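Local coordinates for protein phosphoglycerate kinase (Coxiella burnetii, PDB 4NG4) that catalyses the reversible phosphoryl transfer between ATP and 3-phosphoglycerate, a step of glycolysis that yields ATP, at residues M149-F152 and A153-H156; S180-E183 and A184-A188; A292-S295 and N296-I299; Y310-L313 and M314-G318; A333-Q336 and G337-L341. One frame throughout, in Å; residues are numbered along the deposited sequence.

Contact 1 (M149-F152 and A153-H156); sequences MDAF and ATAH
Thr154 returns to Ala151 with both of its donors. Its hydroxyl gives the shorter bond, OG1 to Ala151 O at 2.6 Å, lying in the carbonyl plane on a lone pair. The amide meets the same oxygen differently: Thr154 N stands 2.9 Å from Ala151 O but 44° above that plane, which lets the two donors share one acceptor. With chi1 at 69°, OG1 is tucked between the backbone N and the carbonyl carbon, near enough to its own amide to reach the oxygen that the amide already uses. One residue on, Ala155 N binds Phe152 O at 3.1 Å, so two overlapping turns of the i to i+3 kind follow each other. Phe152 and Ala153 carry the backbone angles of a type I beta turn in the first of them.

Apolar packing supports the turn through Met149. The Met149 chain leaves its backbone with CG anti to N and bends at chi2, and its methyl CE comes within 4.3 Å of Ala155 CB. A long, flexible thioether suits this place, because it can follow the curled chain and also lie against Ala393 and Leu397 of helix 392-401. Phe152 turns its ring outward from the turn, onto Ile394 and helix 176-190. The small alanines let the chain coil closely.

The whole forms the tight turn following strand 146-149 of the parallel alpha/beta sheet in the N-terminal domain. Ala153 and Thr154 touch Asp32 and His70, two residues predicted to bind the substrate, so the turn probably backs the phosphoglycerate site.

Contact 2 (S180-E183 and A184-A188); sequences SEVE and ALSRA
Val182 O receives two donors from Ser186, one residue supplying both amide and hydroxyl. Ser186 N lies 2.9 Å from Val182 O, nearly along the C=O axis, whereas OG stands 2.6 Å from the same Val182 O and 42° above the carbonyl plane. Serine is well suited to a helix here: with chi1 at 64°, OG swings back toward the preceding turn and its proton is spent on the main chain. Two more backbone pairs follow the same i to i+4 pattern, Ala184 N with Ser180 O at 2.9 Å and Leu185 N with Glu181 O at 3.1 Å.

All of this belongs to helix 176-190, the helix that joins the two domains of phosphoglycerate kinase. Its buried acid is accounted for on both oxygens, since Glu181 OE1 is hydrogen-bonded to the Tyr374 hydroxyl and OE2 to that of Ser376; such partners would offset the cost of burying a carboxylate. Ser180 OG bonds to Pro176 O, one turn earlier. Leu185, which needs no polar partner, lies with CG 3.5 Å from Glu181 O and packs on Ile353, Phe382 and Phe385. At the exposed side the Arg187 chain extends from CG to NE and meets the ring of Tyr351 in a cation-pi contact.

Contact 3 (A292-S295 and N296-I299); sequences AVTS and NESI
The flat carboxylate of Glu297 meets Thr294 through a single oxygen, OE1. That oxygen offers its anti lone pair, the one away from OE2, to the backbone amide, with Thr294 N 3.1 Å from Glu297 OE1 and the N-H pointing almost straight at it (168°). A second donor of the same residue joins in: Thr294 OG1 makes a weak bond of 3.1 Å to Glu297 OE1. The side-chain amide of Asn296, the other flat group, lies out at the exposed bend.

The arrangement is a turn of beta-turn span, the CA atoms of Thr294 and Glu297 being 5.9 Å apart, at the start of strand 298-300. This strand is an edge of a three-stranded antiparallel sheet in the nucleotide-binding domain, and the loop carries the chain to it from strand 286-289, past the central strand 272-276. Glutamate suits the place because its extended chain is long enough to brace the turn from the following limb. OE1 also forms a salt bridge with Lys288, which additionally bonds to Ala292 O, so charge and main chain are tied together at the surface. Val293, by contrast, is buried, its CG1 4.3 Å from Glu297 OE1. Farther along, Ile299 enters the ADP pocket, its carbonyl oxygen accepting a weak hydrogen bond from N6 of the adenine. The Glu297 stem rests on the threonine hydroxyl as well, with CG 3.4 Å from Thr294 OG1.

Contact 4 (Y310-L313 and M314-G318); sequences YAKL and MAQAG
Met314 N binds Tyr310 O at 3.1 Å, in the i to i+4 pattern of an alpha helix. The next two residues repeat it: Ala315 N lies 3.2 Å from Ala311 O, and Gln316 N meets Lys312 O at 3.1 Å. Here helix 304-316 is running out. Ala317 N bonds to Met314 O, three residues back, at 3.2 Å, and the Ser348 hydroxyl also bonds to Met314 O, so this last-turn carbonyl has two partners.

Side chains sort by their surroundings. On the exposed side the Lys312 chain crosses the end of Gln316, its CG 3.7 Å from Gln316 CD, as long chains four residues apart on a helix can; Ala315 adds little bulk there. On the inner side, with chi1 at -64°, Met314 CG lies beside its backbone N and 3.4 Å from Tyr310 O; the bend at chi2 (-39°) then directs the sulfur and methyl toward their packing partners. The flexible thioether can adapt its shape to the strand and helix residues packed round it.

The helix lies against the parallel sheet of the C-terminal, nucleotide-binding domain. Tyr310, Leu313 and Met314 pack on Ile223 of edge strand 221-226, Met314 and Ala317 reach Val197 of strand 196-202, and Met314 also meets Ala344 and Val345 of helix 336-347 alongside.

Contact 5 (A333-Q336 and G337-L341); sequences AFSQ and GTRAL. With MG (magnesium ion), chain D.
Arg339 reaches back over Ser335 from the first turn of its helix. Its CB sits 3.7 Å from Ser335 O, the same oxygen that accepts a hydrogen bond from its amide, Arg339 N lying 3.0 Å from Ser335 O. CG leaves anti to the backbone N, and the chain then bends at chi3 (-34°), returning the guanidinium to the serine. There NH2 comes within 3.1 Å of Ser335 OG, though at an angle too poor for a hydrogen bond; the serine hydroxyl is bonded to Glu332 O instead. Phe366 also touches the arginine.

These residues form the start of helix 336-347 in the nucleotide-binding domain, where amides still lack a preceding turn. Thr338 N adds a weak bond to Ser335 O, Ala340 N takes Gln336 O at 3.0 Å, and Gly337 N is served by Asp301 OD2. Glycine, with no side chain, suits this close, buried approach.

Thr338 brings the metal to the same turn. Its OG1 binds the magnesium ion at 2.4 Å, at a site that Asp301 and Phe334 complete, and Phe334, having no polar side-chain atom, turns its carbonyl that way, with O 2.8 Å from the magnesium ion.

How the contacts relate
Contacts 1 and 2 lie toward the domain junction and contacts 3, 4 and 5 in the nucleotide-binding domain. Contact 1 is buried, contact 3 is at the surface, and the other three are partly buried. Contacts 1 and 2 touch, Phe152 CZ lying 3.9 Å from Leu185 CD1; contacts 4 and 5 meet likewise through Met314 CE and Leu341 CD1, 3.8 Å apart, where two helices pack. Contact 3 touches none of the others. Helix bonding dominates contacts 2 and 4, a carboxylate rules the solvent-facing turn of contact 3, and threonine serves twice differently: bonded to main chain in contact 1, to a metal in contact 5.

Contact 1 (M149-F152 and A153-H156)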
loop_
_atom_site.group_PDB
_atom_site.type_symbol
_atom_site.label_atom_id
_atom_site.label_comp_id
_atom_site.label_asym_id
_atom_site.label_seq_id
_atom_site.Cartn_x
_atom_site.Cartn_y
_atom_site.Cartn_z
ATOM N N MET A 149 -17.585 2.659 2.674
ATOM C CA MET A 149 -16.368 1.996 2.220
ATOM C C MET A 149 -15.205 2.515 3.030
ATOM O O MET A 149 -14.704 3.607 2.775
ATOM C CB MET A 149 -16.112 2.230 0.724
ATOM C CG MET A 149 -14.836 1.551 0.168
ATOM S SD MET A 149 -14.603 -0.147 0.731
ATOM C CE MET A 149 -13.559 -0.813 -0.556
ATOM N N ASP A 150 -14.769 1.711 3.991
ATOM C CA ASP A 150 -13.675 2.060 4.879
ATOM C C ASP A 150 -12.527 1.062 4.713
ATOM O O ASP A 150 -11.857 0.740 5.690
ATOM C CB ASP A 150 -14.201 2.046 6.314
ATOM C CG ASP A 150 -13.256 2.690 7.305
ATOM O OD1 ASP A 150 -12.709 3.784 7.007
ATOM O OD2 ASP A 150 -13.077 2.103 8.400
ATOM N N ALA A 151 -12.293 0.596 3.478
ATOM C CA ALA A 151 -11.333 -0.494 3.209
ATOM C C ALA A 151 -10.381 -0.250 2.006
ATOM O O ALA A 151 -10.449 -0.955 0.981
ATOM C CB ALA A 151 -12.100 -1.795 3.019
ATOM N N PHE A 152 -9.477 0.724 2.150
ATOM C CA PHE A 152 -8.554 1.093 1.066
ATOM C C PHE A 152 -7.705 -0.083 0.552
ATOM O O PHE A 152 -7.412 -0.157 -0.648
ATOM C CB PHE A 152 -7.637 2.247 1.497
ATOM C CG PHE A 152 -6.737 2.763 0.394
ATOM C CD1 PHE A 152 -7.178 3.754 -0.473
ATOM C CD2 PHE A 152 -5.459 2.264 0.227
ATOM C CE1 PHE A 152 -6.364 4.234 -1.493
ATOM C CE2 PHE A 152 -4.642 2.742 -0.782
ATOM C CZ PHE A 152 -5.097 3.728 -1.647
ATOM N N ALA A 153 -7.296 -0.990 1.436
ATOM C CA ALA A 153 -6.517 -2.165 1.011
ATOM C C ALA A 153 -7.259 -3.079 0.025
ATOM O O ALA A 153 -6.649 -3.955 -0.587
ATOM C CB ALA A 153 -6.070 -2.971 2.214
ATOM N N THR A 154 -8.566 -2.867 -0.119
ATOM C CA THR A 154 -9.413 -3.646 -1.021
ATOM C C THR A 154 -9.931 -2.829 -2.224
ATOM O O THR A 154 -10.430 -3.415 -3.196
ATOM C CB THR A 154 -10.624 -4.237 -0.232
ATOM O OG1 THR A 154 -11.524 -3.194 0.167
ATOM C CG2 THR A 154 -10.148 -4.950 1.021
ATOM N N ALA A 155 -9.799 -1.498 -2.160
ATOM C CA ALA A 155 -10.409 -0.579 -3.132
ATOM C C ALA A 155 -9.939 -0.708 -4.577
ATOM O O ALA A 155 -10.601 -0.165 -5.487
ATOM C CB ALA A 155 -10.200 0.861 -2.689
ATOM N N HIS A 156 -8.811 -1.397 -4.778
ATOM C CA HIS A 156 -8.184 -1.488 -6.088
ATOM C C HIS A 156 -8.748 -2.606 -6.972
ATOM O O HIS A 156 -8.325 -2.764 -8.124
ATOM C CB HIS A 156 -6.656 -1.596 -5.945
ATOM C CG HIS A 156 -6.168 -2.897 -5.374
ATOM N ND1 HIS A 156 -6.665 -3.436 -4.205
ATOM C CD2 HIS A 156 -5.198 -3.744 -5.797
ATOM C CE1 HIS A 156 -6.036 -4.568 -3.942
ATOM N NE2 HIS A 156 -5.143 -4.781 -4.895
#

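Contact 2 (S180-E183 and A184-A188)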
loop_
_atom_site.group_PDB
_atom_site.type_symbol
_atom_site.label_atom_id
_atom_site.label_comp_id
_atom_site.label_asym_id
_atom_site.label_seq_id
_atom_site.Cartn_x
_atom_site.Cartn_y
_atom_site.Cartn_z
ATOM N N SER A 180 -7.936 8.796 5.966
ATOM C CA SER A 180 -6.554 9.035 6.367
ATOM C C SER A 180 -5.621 8.659 5.232
ATOM O O SER A 180 -4.776 9.461 4.821
ATOM C CB SER A 180 -6.188 8.243 7.624
ATOM O OG SER A 180 -7.122 8.494 8.663
ATOM N N GLU A 181 -5.798 7.443 4.717
ATOM C CA GLU A 181 -4.955 6.935 3.643
ATOM C C GLU A 181 -5.024 7.831 2.406
ATOM O O GLU A 181 -3.995 8.151 1.827
ATOM C CB GLU A 181 -5.324 5.496 3.284
ATOM C CG GLU A 181 -4.320 4.826 2.327
ATOM C CD GLU A 181 -3.314 3.899 3.006
ATOM O OE1 GLU A 181 -3.390 3.671 4.228
ATOM O OE2 GLU A 181 -2.449 3.377 2.291
ATOM N N VAL A 182 -6.214 8.243 1.990
ATOM C CA VAL A 182 -6.303 9.114 0.821
ATOM C C VAL A 182 -5.651 10.466 1.119
ATOM O O VAL A 182 -4.887 10.977 0.307
ATOM C CB VAL A 182 -7.749 9.322 0.315
ATOM C CG1 VAL A 182 -8.577 10.100 1.324
ATOM C CG2 VAL A 182 -7.739 10.048 -1.018
ATOM N N GLU A 183 -5.931 11.028 2.292
ATOM C CA GLU A 183 -5.356 12.319 2.677
ATOM C C GLU A 183 -3.837 12.293 2.549
ATOM O O GLU A 183 -3.259 13.176 1.930
ATOM C CB GLU A 183 -5.744 12.701 4.111
ATOM C CG GLU A 183 -7.055 13.460 4.219
ATOM C CD GLU A 183 -7.362 13.904 5.646
ATOM O OE1 GLU A 183 -8.318 14.699 5.831
ATOM O OE2 GLU A 183 -6.645 13.461 6.577
ATOM N N ALA A 184 -3.208 11.271 3.124
ATOM C CA ALA A 184 -1.750 11.156 3.144
ATOM C C ALA A 184 -1.165 10.974 1.754
ATOM O O ALA A 184 -0.276 11.721 1.344
ATOM C CB ALA A 184 -1.331 10.006 4.028
ATOM N N LEU A 185 -1.663 9.985 1.027
ATOM C CA LEU A 185 -1.155 9.722 -0.310
ATOM C C LEU A 185 -1.311 10.947 -1.196
ATOM O O LEU A 185 -0.328 11.421 -1.770
ATOM C CB LEU A 185 -1.849 8.520 -0.953
ATOM C CG LEU A 185 -1.529 7.126 -0.413
ATOM C CD1 LEU A 185 -2.027 6.118 -1.417
ATOM C CD2 LEU A 185 -0.050 6.904 -0.149
ATOM N N SER A 186 -2.532 11.467 -1.292
ATOM C CA SER A 186 -2.827 12.559 -2.217
ATOM C C SER A 186 -2.267 13.890 -1.742
ATOM O O SER A 186 -1.927 14.728 -2.576
ATOM C CB SER A 186 -4.328 12.683 -2.476
ATOM O OG SER A 186 -5.012 13.028 -1.294
ATOM N N ARG A 187 -2.168 14.092 -0.423
ATOM C CA ARG A 187 -1.432 15.250 0.127
ATOM C C ARG A 187 -0.059 15.375 -0.533
ATOM O O ARG A 187 0.340 16.465 -0.949
ATOM C CB ARG A 187 -1.237 15.145 1.652
ATOM C CG ARG A 187 -0.054 15.972 2.197
ATOM C CD ARG A 187 -0.011 16.008 3.714
ATOM N NE ARG A 187 1.108 16.828 4.164
ATOM C CZ ARG A 187 1.220 17.396 5.369
ATOM N NH1 ARG A 187 0.280 17.246 6.310
ATOM N NH2 ARG A 187 2.298 18.134 5.636
ATOM N N ALA A 188 0.654 14.258 -0.616
ATOM C CA ALA A 188 1.979 14.245 -1.209
ATOM C C ALA A 188 1.967 13.927 -2.692
ATOM O O ALA A 188 2.955 13.375 -3.197
ATOM C CB ALA A 188 2.860 13.238 -0.486
#

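Contact 3 (A292-S295 and N296-I299)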
loop_
_atom_site.group_PDB
_atom_site.type_symbol
_atom_site.label_atom_id
_atom_site.label_comp_id
_atom_site.label_asym_id
_atom_site.label_seq_id
_atom_site.Cartn_x
_atom_site.Cartn_y
_atom_site.Cartn_z
ATOM N N ALA A 292 34.279 -0.098 -12.195
ATOM C CA ALA A 292 35.193 -1.194 -11.862
ATOM C C ALA A 292 34.528 -2.553 -11.648
ATOM O O ALA A 292 35.225 -3.493 -11.292
ATOM C CB ALA A 292 36.021 -0.820 -10.635
ATOM N N VAL A 293 33.219 -2.666 -11.900
ATOM C CA VAL A 293 32.498 -3.931 -11.725
ATOM C C VAL A 293 32.926 -4.957 -12.788
ATOM O O VAL A 293 32.681 -4.759 -13.979
ATOM C CB VAL A 293 30.948 -3.752 -11.778
ATOM C CG1 VAL A 293 30.239 -5.093 -11.595
ATOM C CG2 VAL A 293 30.474 -2.775 -10.707
ATOM N N THR A 294 33.547 -6.051 -12.337
ATOM C CA THR A 294 34.049 -7.097 -13.224
ATOM C C THR A 294 32.925 -8.091 -13.564
ATOM O O THR A 294 31.786 -7.921 -13.133
ATOM C CB THR A 294 35.281 -7.801 -12.609
ATOM O OG1 THR A 294 34.908 -8.547 -11.440
ATOM C CG2 THR A 294 36.341 -6.760 -12.240
ATOM N N SER A 295 33.241 -9.122 -14.341
ATOM C CA SER A 295 32.210 -9.891 -15.029
ATOM C C SER A 295 31.476 -10.936 -14.194
ATOM O O SER A 295 30.454 -11.454 -14.640
ATOM C CB SER A 295 32.775 -10.547 -16.290
ATOM O OG SER A 295 33.529 -11.707 -15.983
ATOM N N ASN A 296 31.964 -11.269 -13.010
ATOM C CA ASN A 296 31.187 -12.165 -12.138
ATOM C C ASN A 296 31.090 -11.661 -10.714
ATOM O O ASN A 296 31.277 -12.415 -9.765
ATOM C CB ASN A 296 31.686 -13.621 -12.197
ATOM C CG ASN A 296 33.120 -13.763 -11.792
ATOM O OD1 ASN A 296 33.847 -12.778 -11.679
ATOM N ND2 ASN A 296 33.546 -15.000 -11.571
ATOM N N GLU A 297 30.792 -10.369 -10.613
ATOM C CA GLU A 297 30.347 -9.727 -9.388
ATOM C C GLU A 297 28.924 -9.241 -9.610
ATOM O O GLU A 297 28.461 -9.166 -10.742
ATOM C CB GLU A 297 31.210 -8.517 -9.076
ATOM C CG GLU A 297 32.658 -8.813 -8.864
ATOM C CD GLU A 297 33.442 -7.563 -8.488
ATOM O OE1 GLU A 297 33.608 -6.650 -9.347
ATOM O OE2 GLU A 297 33.891 -7.510 -7.328
ATOM N N SER A 298 28.235 -8.895 -8.527
ATOM C CA SER A 298 26.875 -8.377 -8.621
ATOM C C SER A 298 26.738 -7.225 -7.644
ATOM O O SER A 298 27.369 -7.229 -6.584
ATOM C CB SER A 298 25.851 -9.466 -8.268
ATOM O OG SER A 298 26.190 -10.728 -8.808
ATOM N N ILE A 299 25.904 -6.252 -7.992
ATOM C CA ILE A 299 25.651 -5.109 -7.119
ATOM C C ILE A 299 24.556 -5.437 -6.109
ATOM O O ILE A 299 23.439 -5.749 -6.492
ATOM C CB ILE A 299 25.232 -3.879 -7.925
ATOM C CG1 ILE A 299 26.367 -3.476 -8.892
ATOM C CG2 ILE A 299 24.885 -2.721 -6.986
ATOM C CD1 ILE A 299 26.003 -2.337 -9.847
#

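Contact 4 (Y310-L313 and M314-G318)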
loop_
_atom_site.group_PDB
_atom_site.type_symbol
_atom_site.label_atom_id
_atom_site.label_comp_id
_atom_site.label_asym_id
_atom_site.label_seq_id
_atom_site.Cartn_x
_atom_site.Cartn_y
_atom_site.Cartn_z
ATOM N N TYR A 310 21.852 10.715 -1.965
ATOM C CA TYR A 310 20.483 10.492 -1.492
ATOM C C TYR A 310 20.230 11.254 -0.187
ATOM O O TYR A 310 19.186 11.879 -0.018
ATOM C CB TYR A 310 20.179 9.008 -1.264
ATOM C CG TYR A 310 20.328 8.096 -2.464
ATOM C CD1 TYR A 310 20.474 8.593 -3.766
ATOM C CD2 TYR A 310 20.297 6.716 -2.298
ATOM C CE1 TYR A 310 20.611 7.722 -4.862
ATOM C CE2 TYR A 310 20.422 5.852 -3.391
ATOM C CZ TYR A 310 20.573 6.361 -4.655
ATOM O OH TYR A 310 20.685 5.492 -5.700
ATOM N N ALA A 311 21.189 11.201 0.730
ATOM C CA ALA A 311 21.053 11.860 2.019
ATOM C C ALA A 311 20.840 13.376 1.879
ATOM O O ALA A 311 20.129 13.990 2.695
ATOM C CB ALA A 311 22.274 11.567 2.891
ATOM N N LYS A 312 21.450 13.981 0.860
ATOM C CA LYS A 312 21.265 15.414 0.584
ATOM C C LYS A 312 19.837 15.703 0.138
ATOM O O LYS A 312 19.206 16.617 0.654
ATOM C CB LYS A 312 22.274 15.894 -0.477
ATOM C CG LYS A 312 22.310 17.421 -0.721
ATOM C CD LYS A 312 23.661 17.857 -1.356
ATOM C CE LYS A 312 23.690 19.336 -1.819
ATOM N NZ LYS A 312 23.428 20.305 -0.706
ATOM N N LEU A 313 19.326 14.911 -0.798
ATOM C CA LEU A 313 18.001 15.153 -1.366
ATOM C C LEU A 313 16.879 14.951 -0.324
ATOM O O LEU A 313 15.863 15.674 -0.346
ATOM C CB LEU A 313 17.772 14.275 -2.604
ATOM C CG LEU A 313 18.758 14.462 -3.766
ATOM C CD1 LEU A 313 18.583 13.417 -4.878
ATOM C CD2 LEU A 313 18.649 15.863 -4.313
ATOM N N MET A 314 17.067 13.989 0.585
ATOM C CA MET A 314 16.114 13.785 1.679
ATOM C C MET A 314 16.113 14.969 2.644
ATOM O O MET A 314 15.041 15.442 3.055
ATOM C CB MET A 314 16.395 12.486 2.447
ATOM C CG MET A 314 16.236 11.197 1.619
ATOM S SD MET A 314 14.859 11.194 0.470
ATOM C CE MET A 314 15.611 10.305 -0.891
ATOM N N ALA A 315 17.312 15.434 3.005
ATOM C CA ALA A 315 17.463 16.544 3.957
ATOM C C ALA A 315 16.858 17.863 3.431
ATOM O O ALA A 315 16.333 18.681 4.185
ATOM C CB ALA A 315 18.934 16.724 4.301
ATOM N N GLN A 316 16.918 18.035 2.116
ATOM C CA GLN A 316 16.431 19.235 1.459
ATOM C C GLN A 316 14.960 19.134 1.079
ATOM O O GLN A 316 14.357 20.127 0.673
ATOM C CB GLN A 316 17.247 19.472 0.195
ATOM C CG GLN A 316 18.695 19.814 0.456
ATOM C CD GLN A 316 19.535 19.822 -0.810
ATOM O OE1 GLN A 316 19.174 19.196 -1.824
ATOM N NE2 GLN A 316 20.677 20.517 -0.756
ATOM N N ALA A 317 14.392 17.932 1.197
ATOM C CA ALA A 317 13.049 17.641 0.700
ATOM C C ALA A 317 11.981 18.254 1.580
ATOM O O ALA A 317 12.130 18.315 2.805
ATOM C CB ALA A 317 12.840 16.147 0.609
ATOM N N GLY A 318 10.911 18.722 0.931
ATOM C CA GLY A 318 9.685 19.152 1.612
ATOM C C GLY A 318 8.673 18.022 1.741
ATOM O O GLY A 318 7.852 18.033 2.657
#

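Contact 5 (A333-Q336 and G337-L341)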
loop_
_atom_site.group_PDB
_atom_site.type_symbol
_atom_site.label_atom_id
_atom_site.label_comp_id
_atom_site.label_asym_id
_atom_site.label_seq_id
_atom_site.Cartn_x
_atom_site.Cartn_y
_atom_site.Cartn_z
ATOM N N ALA A 333 25.760 -7.171 5.469
ATOM C CA ALA A 333 26.794 -6.428 4.750
ATOM C C ALA A 333 26.161 -5.478 3.710
ATOM O O ALA A 333 26.684 -4.395 3.413
ATOM C CB ALA A 333 27.753 -7.389 4.078
ATOM N N PHE A 334 25.011 -5.883 3.186
ATOM C CA PHE A 334 24.414 -5.206 2.061
ATOM C C PHE A 334 23.239 -4.298 2.483
ATOM O O PHE A 334 22.389 -3.937 1.652
ATOM C CB PHE A 334 24.036 -6.260 1.023
ATOM C CG PHE A 334 25.208 -7.128 0.601
ATOM C CD1 PHE A 334 26.408 -6.554 0.191
ATOM C CD2 PHE A 334 25.124 -8.503 0.627
ATOM C CE1 PHE A 334 27.484 -7.330 -0.193
ATOM C CE2 PHE A 334 26.204 -9.283 0.245
ATOM C CZ PHE A 334 27.387 -8.688 -0.165
ATOM N N SER A 335 23.258 -3.878 3.756
ATOM C CA SER A 335 22.164 -3.128 4.367
ATOM C C SER A 335 22.485 -1.651 4.655
ATOM O O SER A 335 21.572 -0.851 4.928
ATOM C CB SER A 335 21.762 -3.793 5.678
ATOM O OG SER A 335 22.717 -3.519 6.680
ATOM N N GLN A 336 23.770 -1.286 4.598
ATOM C CA GLN A 336 24.198 0.056 4.997
ATOM C C GLN A 336 23.482 1.103 4.146
ATOM O O GLN A 336 23.040 2.123 4.669
ATOM C CB GLN A 336 25.742 0.206 4.959
ATOM C CG GLN A 336 26.336 1.284 5.937
ATOM C CD GLN A 336 27.731 0.912 6.540
ATOM O OE1 GLN A 336 28.173 -0.251 6.478
ATOM N NE2 GLN A 336 28.404 1.902 7.149
ATOM N N GLY A 337 23.327 0.833 2.858
ATOM C CA GLY A 337 22.630 1.768 1.961
ATOM C C GLY A 337 21.186 2.085 2.335
ATOM O O GLY A 337 20.765 3.254 2.325
ATOM N N THR A 338 20.435 1.046 2.686
ATOM C CA THR A 338 19.005 1.171 2.933
ATOM C C THR A 338 18.753 1.761 4.312
ATOM O O THR A 338 17.839 2.547 4.476
ATOM C CB THR A 338 18.296 -0.169 2.755
ATOM O OG1 THR A 338 18.585 -0.658 1.443
ATOM C CG2 THR A 338 16.783 -0.036 2.928
ATOM N N ARG A 339 19.562 1.402 5.299
ATOM C CA ARG A 339 19.497 2.065 6.609
ATOM C C ARG A 339 19.801 3.561 6.474
ATOM O O ARG A 339 19.002 4.401 6.864
ATOM C CB ARG A 339 20.488 1.439 7.589
ATOM C CG ARG A 339 20.229 1.807 9.055
ATOM C CD ARG A 339 21.469 1.589 9.907
ATOM N NE ARG A 339 22.227 0.429 9.417
ATOM C CZ ARG A 339 22.030 -0.832 9.797
ATOM N NH1 ARG A 339 21.105 -1.139 10.714
ATOM N NH2 ARG A 339 22.775 -1.790 9.259
ATOM N N ALA A 340 20.955 3.874 5.894
ATOM C CA ALA A 340 21.366 5.251 5.658
ATOM C C ALA A 340 20.202 6.050 5.128
ATOM O O ALA A 340 19.902 7.118 5.625
ATOM C CB ALA A 340 22.512 5.298 4.673
ATOM N N LEU A 341 19.552 5.505 4.106
ATOM C CA LEU A 341 18.420 6.158 3.475
ATOM C C LEU A 341 17.290 6.302 4.479
ATOM O O LEU A 341 16.737 7.387 4.650
ATOM C CB LEU A 341 17.955 5.363 2.252
ATOM C CG LEU A 341 16.715 5.903 1.521
ATOM C CD1 LEU A 341 17.047 7.170 0.734
ATOM C CD2 LEU A 341 16.130 4.832 0.604
HETATM MG MG MG D . 20.698 -1.733 1.531
#